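Accelerated cell death 11 (Arabidopsis thaliana, PDB 4NT1) selectively transfers ceramide-1-phosphate and phytoceramide-1-phosphate between membranes. Local coordinates at residues A[106-120]-A[180-194]. Sequence-based numbering, arbitrary orientation.
Sequences KRGLDMVKVLFEQII and MQSYVNSSAPLITYL
Y183 reaches across from helix 180-194 and inserts as a knob among L109, V112, K113 and F116 of helix 106-120. Its CG lies anti to the backbone N (chi1 174°), which directs the ring at the other helix. CB sits at the edge of the F116 ring, in its plane, 3.9 Å from F116 CD2. CG is also near F116 CD2. CD2 comes within 3.6 Å of F116 CD2, and the two rings meet obliquely. CE2 comes 3.5 Å from K113 N, at the ring edge, and is also near V112 CG1. CZ nears L109 O and V112 CG1. At the tip, OH donates a 2.9 Å hydrogen bond to L109 O, which also accepts from K113 N; the C=O...O angle is 110°. M180 CG stands 3.7 Å from the F116 ring centroid, a CH-pi contact; M180 SD adds a Met-aromatic contact. V112 CG1 lies over the opposite face, toward the rim. Near the start of 106-120, I191 is a knob among K106, L109, D110 and K113. K106 slides past L194, and its NZ makes a salt bridge with D195. This is knobs-into-holes packing of two roughly antiparallel helices, crossing at -138°, inside the all-helical GLTP fold.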
ATOM      1  N   LYS A 106       1.448   5.572  -0.249  1.00 16.88           N
ATOM      2  CA  LYS A 106       2.294   4.916  -1.250  1.00 20.24           C
ATOM      3  C   LYS A 106       3.147   3.805  -0.618  1.00 19.87           C
ATOM      4  O   LYS A 106       3.279   2.705  -1.177  1.00 18.33           O
ATOM      5  CB  LYS A 106       3.193   5.942  -1.946  1.00 18.94           C
ATOM      6  CG  LYS A 106       3.986   5.393  -3.144  1.00 19.96           C
ATOM      7  CD  LYS A 106       5.320   4.795  -2.734  1.00 24.32           C
ATOM      8  CE  LYS A 106       6.204   5.848  -2.049  1.00 26.92           C
ATOM      9  NZ  LYS A 106       7.628   5.397  -2.002  1.00 27.79           N
ATOM     10  N   ARG A 107       3.731   4.083   0.544  1.00 18.93           N
ATOM     11  CA  ARG A 107       4.580   3.083   1.190  1.00 20.41           C
ATOM     12  C   ARG A 107       3.802   1.814   1.539  1.00 18.21           C
ATOM     13  O   ARG A 107       4.310   0.697   1.383  1.00 20.68           O
ATOM     14  CB  ARG A 107       5.274   3.671   2.426  1.00 20.46           C
ATOM     15  CG  ARG A 107       6.324   4.709   2.075  1.00 20.89           C
ATOM     16  CD  ARG A 107       6.799   5.460   3.304  1.00 25.76           C
ATOM     17  NE  ARG A 107       7.780   6.481   2.948  1.00 27.83           N
ATOM     18  CZ  ARG A 107       8.122   7.495   3.735  1.00 26.04           C
ATOM     19  NH1 ARG A 107       7.563   7.632   4.935  1.00 24.72           N
ATOM     20  NH2 ARG A 107       9.037   8.364   3.324  1.00 27.60           N
ATOM     21  N   GLY A 108       2.570   1.976   2.015  1.00 15.17           N
ATOM     22  CA  GLY A 108       1.732   0.827   2.301  1.00 17.51           C
ATOM     23  C   GLY A 108       1.449  -0.025   1.067  1.00 17.50           C
ATOM     24  O   GLY A 108       1.514  -1.256   1.116  1.00 16.65           O
ATOM     25  N   LEU A 109       1.124   0.633  -0.046  1.00 15.63           N
ATOM     26  CA  LEU A 109       0.868  -0.085  -1.295  1.00 18.10           C
ATOM     27  C   LEU A 109       2.102  -0.860  -1.714  1.00 17.71           C
ATOM     28  O   LEU A 109       2.002  -1.985  -2.209  1.00 19.05           O
ATOM     29  CB  LEU A 109       0.493   0.878  -2.416  1.00 17.12           C
ATOM     30  CG  LEU A 109      -0.787   1.677  -2.218  1.00 18.47           C
ATOM     31  CD1 LEU A 109      -0.968   2.669  -3.365  1.00 19.49           C
ATOM     32  CD2 LEU A 109      -2.018   0.759  -2.074  1.00 16.50           C
ATOM     33  N   ASP A 110       3.267  -0.246  -1.523  1.00 18.49           N
ATOM     34  CA  ASP A 110       4.536  -0.869  -1.878  1.00 16.70           C
ATOM     35  C   ASP A 110       4.807  -2.063  -0.962  1.00 19.25           C
ATOM     36  O   ASP A 110       5.203  -3.130  -1.436  1.00 19.78           O
ATOM     37  CB  ASP A 110       5.663   0.179  -1.792  1.00 19.11           C
ATOM     38  CG  ASP A 110       6.910  -0.209  -2.573  1.00 25.84           C
ATOM     39  OD1 ASP A 110       6.840  -1.117  -3.422  1.00 23.39           O
ATOM     40  OD2 ASP A 110       7.970   0.423  -2.332  1.00 22.27           O
ATOM     41  N   MET A 111       4.571  -1.917   0.342  1.00 17.49           N
ATOM     42  CA  MET A 111       4.783  -3.061   1.237  1.00 21.33           C
ATOM     43  C   MET A 111       3.906  -4.259   0.849  1.00 21.71           C
ATOM     44  O   MET A 111       4.354  -5.404   0.889  1.00 20.31           O
ATOM     45  CB  MET A 111       4.554  -2.712   2.713  1.00 18.26           C
ATOM     46  CG  MET A 111       5.229  -3.744   3.669  1.00 18.78           C
ATOM     47  SD  MET A 111       4.317  -4.021   5.201  1.00 24.80           S
ATOM     48  CE  MET A 111       3.076  -5.218   4.689  1.00 28.13           C
ATOM     49  N   VAL A 112       2.653  -3.993   0.498  1.00 16.81           N
ATOM     50  CA  VAL A 112       1.748  -5.060   0.084  1.00 17.70           C
ATOM     51  C   VAL A 112       2.243  -5.678  -1.222  1.00 17.84           C
ATOM     52  O   VAL A 112       2.258  -6.901  -1.366  1.00 20.25           O
ATOM     53  CB  VAL A 112       0.281  -4.591  -0.022  1.00 16.79           C
ATOM     54  CG1 VAL A 112      -0.613  -5.732  -0.561  1.00 16.07           C
ATOM     55  CG2 VAL A 112      -0.232  -4.129   1.346  1.00 18.58           C
ATOM     56  N   LYS A 113       2.681  -4.842  -2.158  1.00 16.97           N
ATOM     57  CA  LYS A 113       3.254  -5.359  -3.396  1.00 15.76           C
ATOM     58  C   LYS A 113       4.410  -6.333  -3.132  1.00 20.35           C
ATOM     59  O   LYS A 113       4.459  -7.409  -3.722  1.00 21.27           O
ATOM     60  CB  LYS A 113       3.751  -4.231  -4.307  1.00 17.79           C
ATOM     61  CG  LYS A 113       4.333  -4.750  -5.626  1.00 23.45           C
ATOM     62  CD  LYS A 113       5.027  -3.675  -6.441  1.00 24.78           C
ATOM     63  CE  LYS A 113       6.439  -3.449  -5.976  1.00 36.38           C
ATOM     64  NZ  LYS A 113       7.357  -3.340  -7.145  1.00 47.65           N
ATOM     65  N   VAL A 114       5.344  -5.950  -2.261  1.00 18.73           N
ATOM     66  CA  VAL A 114       6.496  -6.813  -1.957  1.00 20.33           C
ATOM     67  C   VAL A 114       6.056  -8.046  -1.192  1.00 22.79           C
ATOM     68  O   VAL A 114       6.525  -9.153  -1.452  1.00 21.18           O
ATOM     69  CB  VAL A 114       7.582  -6.072  -1.146  1.00 21.32           C
ATOM     70  CG1 VAL A 114       8.722  -7.037  -0.745  1.00 20.74           C
ATOM     71  CG2 VAL A 114       8.123  -4.896  -1.944  1.00 21.92           C
ATOM     72  N   LEU A 115       5.153  -7.854  -0.239  1.00 17.64           N
ATOM     73  CA  LEU A 115       4.570  -8.985   0.467  1.00 19.10           C
ATOM     74  C   LEU A 115       4.028 -10.033  -0.517  1.00 20.33           C
ATOM     75  O   LEU A 115       4.361 -11.224  -0.420  1.00 22.40           O
ATOM     76  CB  LEU A 115       3.449  -8.515   1.395  1.00 21.72           C
ATOM     77  CG  LEU A 115       2.680  -9.662   2.040  1.00 19.52           C
ATOM     78  CD1 LEU A 115       3.597 -10.398   3.016  1.00 23.67           C
ATOM     79  CD2 LEU A 115       1.470  -9.113   2.768  1.00 19.57           C
ATOM     80  N   PHE A 116       3.190  -9.594  -1.460  1.00 19.97           N
ATOM     81  CA  PHE A 116       2.629 -10.492  -2.468  1.00 19.67           C
ATOM     82  C   PHE A 116       3.709 -11.153  -3.341  1.00 18.23           C
ATOM     83  O   PHE A 116       3.670 -12.361  -3.595  1.00 20.97           O
ATOM     84  CB  PHE A 116       1.603  -9.754  -3.348  1.00 18.32           C
ATOM     85  CG  PHE A 116       0.276  -9.512  -2.673  1.00 19.11           C
ATOM     86  CD1 PHE A 116       0.079  -9.846  -1.338  1.00 22.03           C
ATOM     87  CD2 PHE A 116      -0.780  -8.946  -3.374  1.00 17.68           C
ATOM     88  CE1 PHE A 116      -1.149  -9.620  -0.715  1.00 20.74           C
ATOM     89  CE2 PHE A 116      -2.009  -8.729  -2.759  1.00 15.90           C
ATOM     90  CZ  PHE A 116      -2.191  -9.067  -1.433  1.00 22.01           C
ATOM     91  N   GLU A 117       4.660 -10.361  -3.816  1.00 18.06           N
ATOM     92  CA  GLU A 117       5.770 -10.901  -4.593  1.00 19.47           C
ATOM     93  C   GLU A 117       6.466 -12.008  -3.803  1.00 21.39           C
ATOM     94  O   GLU A 117       6.832 -13.052  -4.349  1.00 20.83           O
ATOM     95  CB  GLU A 117       6.790  -9.803  -4.922  1.00 20.48           C
ATOM     96  CG  GLU A 117       6.384  -8.864  -6.054  1.00 23.99           C
ATOM     97  CD  GLU A 117       7.300  -7.644  -6.171  1.00 29.20           C
ATOM     98  OE1 GLU A 117       7.948  -7.282  -5.170  1.00 31.33           O
ATOM     99  OE2 GLU A 117       7.368  -7.040  -7.267  1.00 32.22           O
ATOM    100  N   GLN A 118       6.674 -11.772  -2.514  1.00 19.89           N
ATOM    101  CA  GLN A 118       7.433 -12.722  -1.707  1.00 22.67           C
ATOM    102  C   GLN A 118       6.628 -13.973  -1.381  1.00 24.45           C
ATOM    103  O   GLN A 118       7.191 -15.073  -1.304  1.00 20.76           O
ATOM    104  CB  GLN A 118       7.974 -12.066  -0.435  1.00 18.18           C
ATOM    105  CG  GLN A 118       9.042 -11.006  -0.712  1.00 20.53           C
ATOM    106  CD  GLN A 118      10.313 -11.613  -1.262  1.00 25.99           C
ATOM    107  OE1 GLN A 118      10.720 -12.699  -0.853  1.00 24.75           O
ATOM    108  NE2 GLN A 118      10.938 -10.926  -2.212  1.00 34.38           N
ATOM    109  N   ILE A 119       5.323 -13.812  -1.184  1.00 21.51           N
ATOM    110  CA  ILE A 119       4.448 -14.959  -1.004  1.00 19.82           C
ATOM    111  C   ILE A 119       4.501 -15.841  -2.249  1.00 24.35           C
ATOM    112  O   ILE A 119       4.694 -17.053  -2.161  1.00 25.08           O
ATOM    113  CB  ILE A 119       3.003 -14.535  -0.700  1.00 20.17           C
ATOM    114  CG1 ILE A 119       2.923 -13.932   0.710  1.00 18.69           C
ATOM    115  CG2 ILE A 119       2.068 -15.725  -0.827  1.00 18.56           C
ATOM    116  CD1 ILE A 119       1.542 -13.424   1.089  1.00 20.81           C
ATOM    117  N   ILE A 120       4.353 -15.229  -3.416  1.00 20.74           N
ATOM    118  CA  ILE A 120       4.429 -15.985  -4.665  1.00 23.83           C
ATOM    119  C   ILE A 120       5.781 -16.685  -4.815  1.00 26.93           C
ATOM    120  O   ILE A 120       5.846 -17.876  -5.148  1.00 28.29           O
ATOM    121  CB  ILE A 120       4.135 -15.078  -5.883  1.00 22.15           C
ATOM    122  CG1 ILE A 120       2.686 -14.594  -5.818  1.00 22.07           C
ATOM    123  CG2 ILE A 120       4.376 -15.839  -7.189  1.00 29.60           C
ATOM    124  CD1 ILE A 120       2.398 -13.351  -6.664  1.00 27.38           C
ATOM    125  N   MET A 180      -3.033 -12.084  -6.482  1.00 20.10           N
ATOM    126  CA  MET A 180      -1.863 -11.434  -5.894  1.00 20.88           C
ATOM    127  C   MET A 180      -0.941 -10.929  -7.002  1.00 24.06           C
ATOM    128  O   MET A 180      -0.492  -9.779  -6.987  1.00 22.77           O
ATOM    129  CB  MET A 180      -1.104 -12.385  -4.957  1.00 20.63           C
ATOM    130  CG  MET A 180      -1.772 -12.581  -3.600  1.00 21.70           C
ATOM    131  SD  MET A 180      -0.725 -13.543  -2.492  1.00 24.85           S
ATOM    132  CE  MET A 180      -1.735 -13.603  -1.020  1.00 27.22           C
ATOM    133  N   GLN A 181      -0.666 -11.788  -7.976  1.00 20.82           N
ATOM    134  CA  GLN A 181       0.178 -11.387  -9.092  1.00 20.89           C
ATOM    135  C   GLN A 181      -0.453 -10.225  -9.863  1.00 20.36           C
ATOM    136  O   GLN A 181       0.243  -9.365 -10.393  1.00 22.47           O
ATOM    137  CB  GLN A 181       0.420 -12.564 -10.036  1.00 25.70           C
ATOM    138  CG  GLN A 181       1.363 -12.208 -11.175  1.00 26.65           C
ATOM    139  CD  GLN A 181       2.756 -11.911 -10.682  1.00 27.28           C
ATOM    140  OE1 GLN A 181       3.257 -10.792 -10.821  1.00 30.27           O
ATOM    141  NE2 GLN A 181       3.400 -12.917 -10.100  1.00 25.76           N
ATOM    142  N   SER A 182      -1.775 -10.210  -9.942  1.00 18.31           N
ATOM    143  CA  SER A 182      -2.453  -9.116 -10.620  1.00 19.24           C
ATOM    144  C   SER A 182      -2.191  -7.813  -9.877  1.00 21.61           C
ATOM    145  O   SER A 182      -1.818  -6.808 -10.487  1.00 18.66           O
ATOM    146  CB  SER A 182      -3.957  -9.352 -10.694  1.00 23.25           C
ATOM    147  OG  SER A 182      -4.575  -8.308 -11.436  1.00 22.18           O
ATOM    148  N   TYR A 183      -2.377  -7.838  -8.556  1.00 19.54           N
ATOM    149  CA  TYR A 183      -2.085  -6.655  -7.742  1.00 18.05           C
ATOM    150  C   TYR A 183      -0.639  -6.215  -7.920  1.00 21.90           C
ATOM    151  O   TYR A 183      -0.344  -5.015  -8.007  1.00 18.46           O
ATOM    152  CB  TYR A 183      -2.353  -6.893  -6.252  1.00 17.19           C
ATOM    153  CG  TYR A 183      -1.904  -5.704  -5.428  1.00 17.02           C
ATOM    154  CD1 TYR A 183      -2.713  -4.575  -5.309  1.00 20.21           C
ATOM    155  CD2 TYR A 183      -0.655  -5.681  -4.824  1.00 17.82           C
ATOM    156  CE1 TYR A 183      -2.298  -3.468  -4.584  1.00 19.52           C
ATOM    157  CE2 TYR A 183      -0.236  -4.585  -4.092  1.00 18.73           C
ATOM    158  CZ  TYR A 183      -1.061  -3.478  -3.981  1.00 20.78           C
ATOM    159  OH  TYR A 183      -0.646  -2.381  -3.249  1.00 19.48           O
ATOM    160  N   VAL A 184       0.270  -7.185  -7.954  1.00 19.22           N
ATOM    161  CA  VAL A 184       1.677  -6.859  -8.130  1.00 20.03           C
ATOM    162  C   VAL A 184       1.892  -6.148  -9.461  1.00 22.76           C
ATOM    163  O   VAL A 184       2.593  -5.133  -9.523  1.00 23.46           O
ATOM    164  CB  VAL A 184       2.576  -8.098  -8.051  1.00 20.41           C
ATOM    165  CG1 VAL A 184       3.975  -7.753  -8.555  1.00 23.35           C
ATOM    166  CG2 VAL A 184       2.616  -8.621  -6.621  1.00 21.15           C
ATOM    167  N   ASN A 185       1.281  -6.673 -10.521  1.00 18.98           N
ATOM    168  CA  ASN A 185       1.439  -6.086 -11.858  1.00 23.27           C
ATOM    169  C   ASN A 185       0.800  -4.714 -12.020  1.00 24.32           C
ATOM    170  O   ASN A 185       1.297  -3.877 -12.774  1.00 21.08           O
ATOM    171  CB  ASN A 185       0.888  -7.022 -12.929  1.00 23.33           C
ATOM    172  CG  ASN A 185       1.687  -8.296 -13.033  1.00 25.71           C
ATOM    173  OD1 ASN A 185       2.836  -8.346 -12.603  1.00 25.86           O
ATOM    174  ND2 ASN A 185       1.091  -9.327 -13.611  1.00 32.22           N
ATOM    175  N   SER A 186      -0.313  -4.492 -11.333  1.00 21.63           N
ATOM    176  CA  SER A 186      -1.011  -3.216 -11.440  1.00 18.09           C
ATOM    177  C   SER A 186      -0.386  -2.160 -10.534  1.00 21.93           C
ATOM    178  O   SER A 186      -0.224  -0.998 -10.928  1.00 20.78           O
ATOM    179  CB  SER A 186      -2.491  -3.383 -11.094  1.00 18.86           C
ATOM    180  OG  SER A 186      -3.151  -4.161 -12.079  1.00 22.25           O
ATOM    181  N   SER A 187      -0.016  -2.571  -9.326  1.00 19.66           N
ATOM    182  CA  SER A 187       0.489  -1.622  -8.342  1.00 18.31           C
ATOM    183  C   SER A 187       1.866  -1.095  -8.715  1.00 23.58           C
ATOM    184  O   SER A 187       2.213   0.043  -8.381  1.00 22.48           O
ATOM    185  CB  SER A 187       0.499  -2.229  -6.930  1.00 19.64           C
ATOM    186  OG  SER A 187       1.455  -3.269  -6.815  1.00 21.58           O
ATOM    187  N   ALA A 188       2.653  -1.899  -9.420  1.00 21.72           N
ATOM    188  CA  ALA A 188       4.017  -1.471  -9.727  1.00 20.22           C
ATOM    189  C   ALA A 188       4.058  -0.163 -10.517  1.00 19.63           C
ATOM    190  O   ALA A 188       4.720   0.783 -10.095  1.00 19.51           O
ATOM    191  CB  ALA A 188       4.820  -2.581 -10.421  1.00 22.75           C
ATOM    192  N   PRO A 189       3.338  -0.085 -11.652  1.00 22.66           N
ATOM    193  CA  PRO A 189       3.335   1.183 -12.396  1.00 18.67           C
ATOM    194  C   PRO A 189       2.686   2.332 -11.619  1.00 19.08           C
ATOM    195  O   PRO A 189       3.088   3.478 -11.793  1.00 18.29           O
ATOM    196  CB  PRO A 189       2.503   0.868 -13.655  1.00 21.88           C
ATOM    197  CG  PRO A 189       1.763  -0.387 -13.338  1.00 22.56           C
ATOM    198  CD  PRO A 189       2.589  -1.146 -12.349  1.00 22.25           C
ATOM    199  N   LEU A 190       1.682   2.027 -10.798  1.00 19.30           N
ATOM    200  CA  LEU A 190       1.041   3.043  -9.963  1.00 19.90           C
ATOM    201  C   LEU A 190       2.019   3.643  -8.951  1.00 18.52           C
ATOM    202  O   LEU A 190       2.095   4.872  -8.769  1.00 19.23           O
ATOM    203  CB  LEU A 190      -0.167   2.428  -9.234  1.00 20.44           C
ATOM    204  CG  LEU A 190      -0.842   3.341  -8.210  1.00 19.26           C
ATOM    205  CD1 LEU A 190      -1.377   4.567  -8.913  1.00 16.54           C
ATOM    206  CD2 LEU A 190      -1.947   2.574  -7.461  1.00 18.67           C
ATOM    207  N   ILE A 191       2.766   2.767  -8.290  1.00 21.02           N
ATOM    208  CA  ILE A 191       3.748   3.188  -7.303  1.00 20.05           C
ATOM    209  C   ILE A 191       4.845   4.026  -7.960  1.00 22.27           C
ATOM    210  O   ILE A 191       5.285   5.027  -7.407  1.00 21.37           O
ATOM    211  CB  ILE A 191       4.335   1.973  -6.573  1.00 20.11           C
ATOM    212  CG1 ILE A 191       3.294   1.411  -5.602  1.00 22.63           C
ATOM    213  CG2 ILE A 191       5.642   2.338  -5.844  1.00 23.58           C
ATOM    214  CD1 ILE A 191       3.512  -0.040  -5.241  1.00 20.94           C
ATOM    215  N   THR A 192       5.281   3.618  -9.145  1.00 21.84           N
ATOM    216  CA  THR A 192       6.280   4.385  -9.899  1.00 17.30           C
ATOM    217  C   THR A 192       5.704   5.743 -10.301  1.00 22.06           C
ATOM    218  O   THR A 192       6.377   6.769 -10.222  1.00 21.52           O
ATOM    219  CB  THR A 192       6.692   3.627 -11.184  1.00 26.36           C
ATOM    220  OG1 THR A 192       7.350   2.402 -10.828  1.00 27.17           O
ATOM    221  CG2 THR A 192       7.636   4.461 -12.021  1.00 25.95           C
ATOM    222  N   TYR A 193       4.454   5.735 -10.755  1.00 18.97           N
ATOM    223  CA  TYR A 193       3.753   6.972 -11.082  1.00 20.02           C
ATOM    224  C   TYR A 193       3.731   7.894  -9.860  1.00 20.39           C
ATOM    225  O   TYR A 193       3.982   9.090  -9.972  1.00 19.67           O
ATOM    226  CB  TYR A 193       2.322   6.680 -11.564  1.00 19.78           C
ATOM    227  CG  TYR A 193       1.481   7.926 -11.743  1.00 21.11           C
ATOM    228  CD1 TYR A 193       1.490   8.632 -12.940  1.00 23.28           C
ATOM    229  CD2 TYR A 193       0.692   8.406 -10.707  1.00 20.36           C
ATOM    230  CE1 TYR A 193       0.732   9.782 -13.100  1.00 25.62           C
ATOM    231  CE2 TYR A 193      -0.073   9.558 -10.857  1.00 22.78           C
ATOM    232  CZ  TYR A 193      -0.045  10.237 -12.053  1.00 26.19           C
ATOM    233  OH  TYR A 193      -0.796  11.377 -12.205  1.00 29.62           O
ATOM    234  N   LEU A 194       3.455   7.331  -8.687  1.00 16.60           N
ATOM    235  CA  LEU A 194       3.397   8.143  -7.468  1.00 16.98           C
ATOM    236  C   LEU A 194       4.775   8.711  -7.115  1.00 21.60           C
ATOM    237  O   LEU A 194       4.920   9.922  -6.934  1.00 20.22           O
ATOM    238  CB  LEU A 194       2.821   7.338  -6.295  1.00 18.56           C
ATOM    239  CG  LEU A 194       1.370   6.879  -6.460  1.00 18.78           C
ATOM    240  CD1 LEU A 194       0.949   5.932  -5.331  1.00 18.41           C
ATOM    241  CD2 LEU A 194       0.448   8.098  -6.530  1.00 19.92           C
TER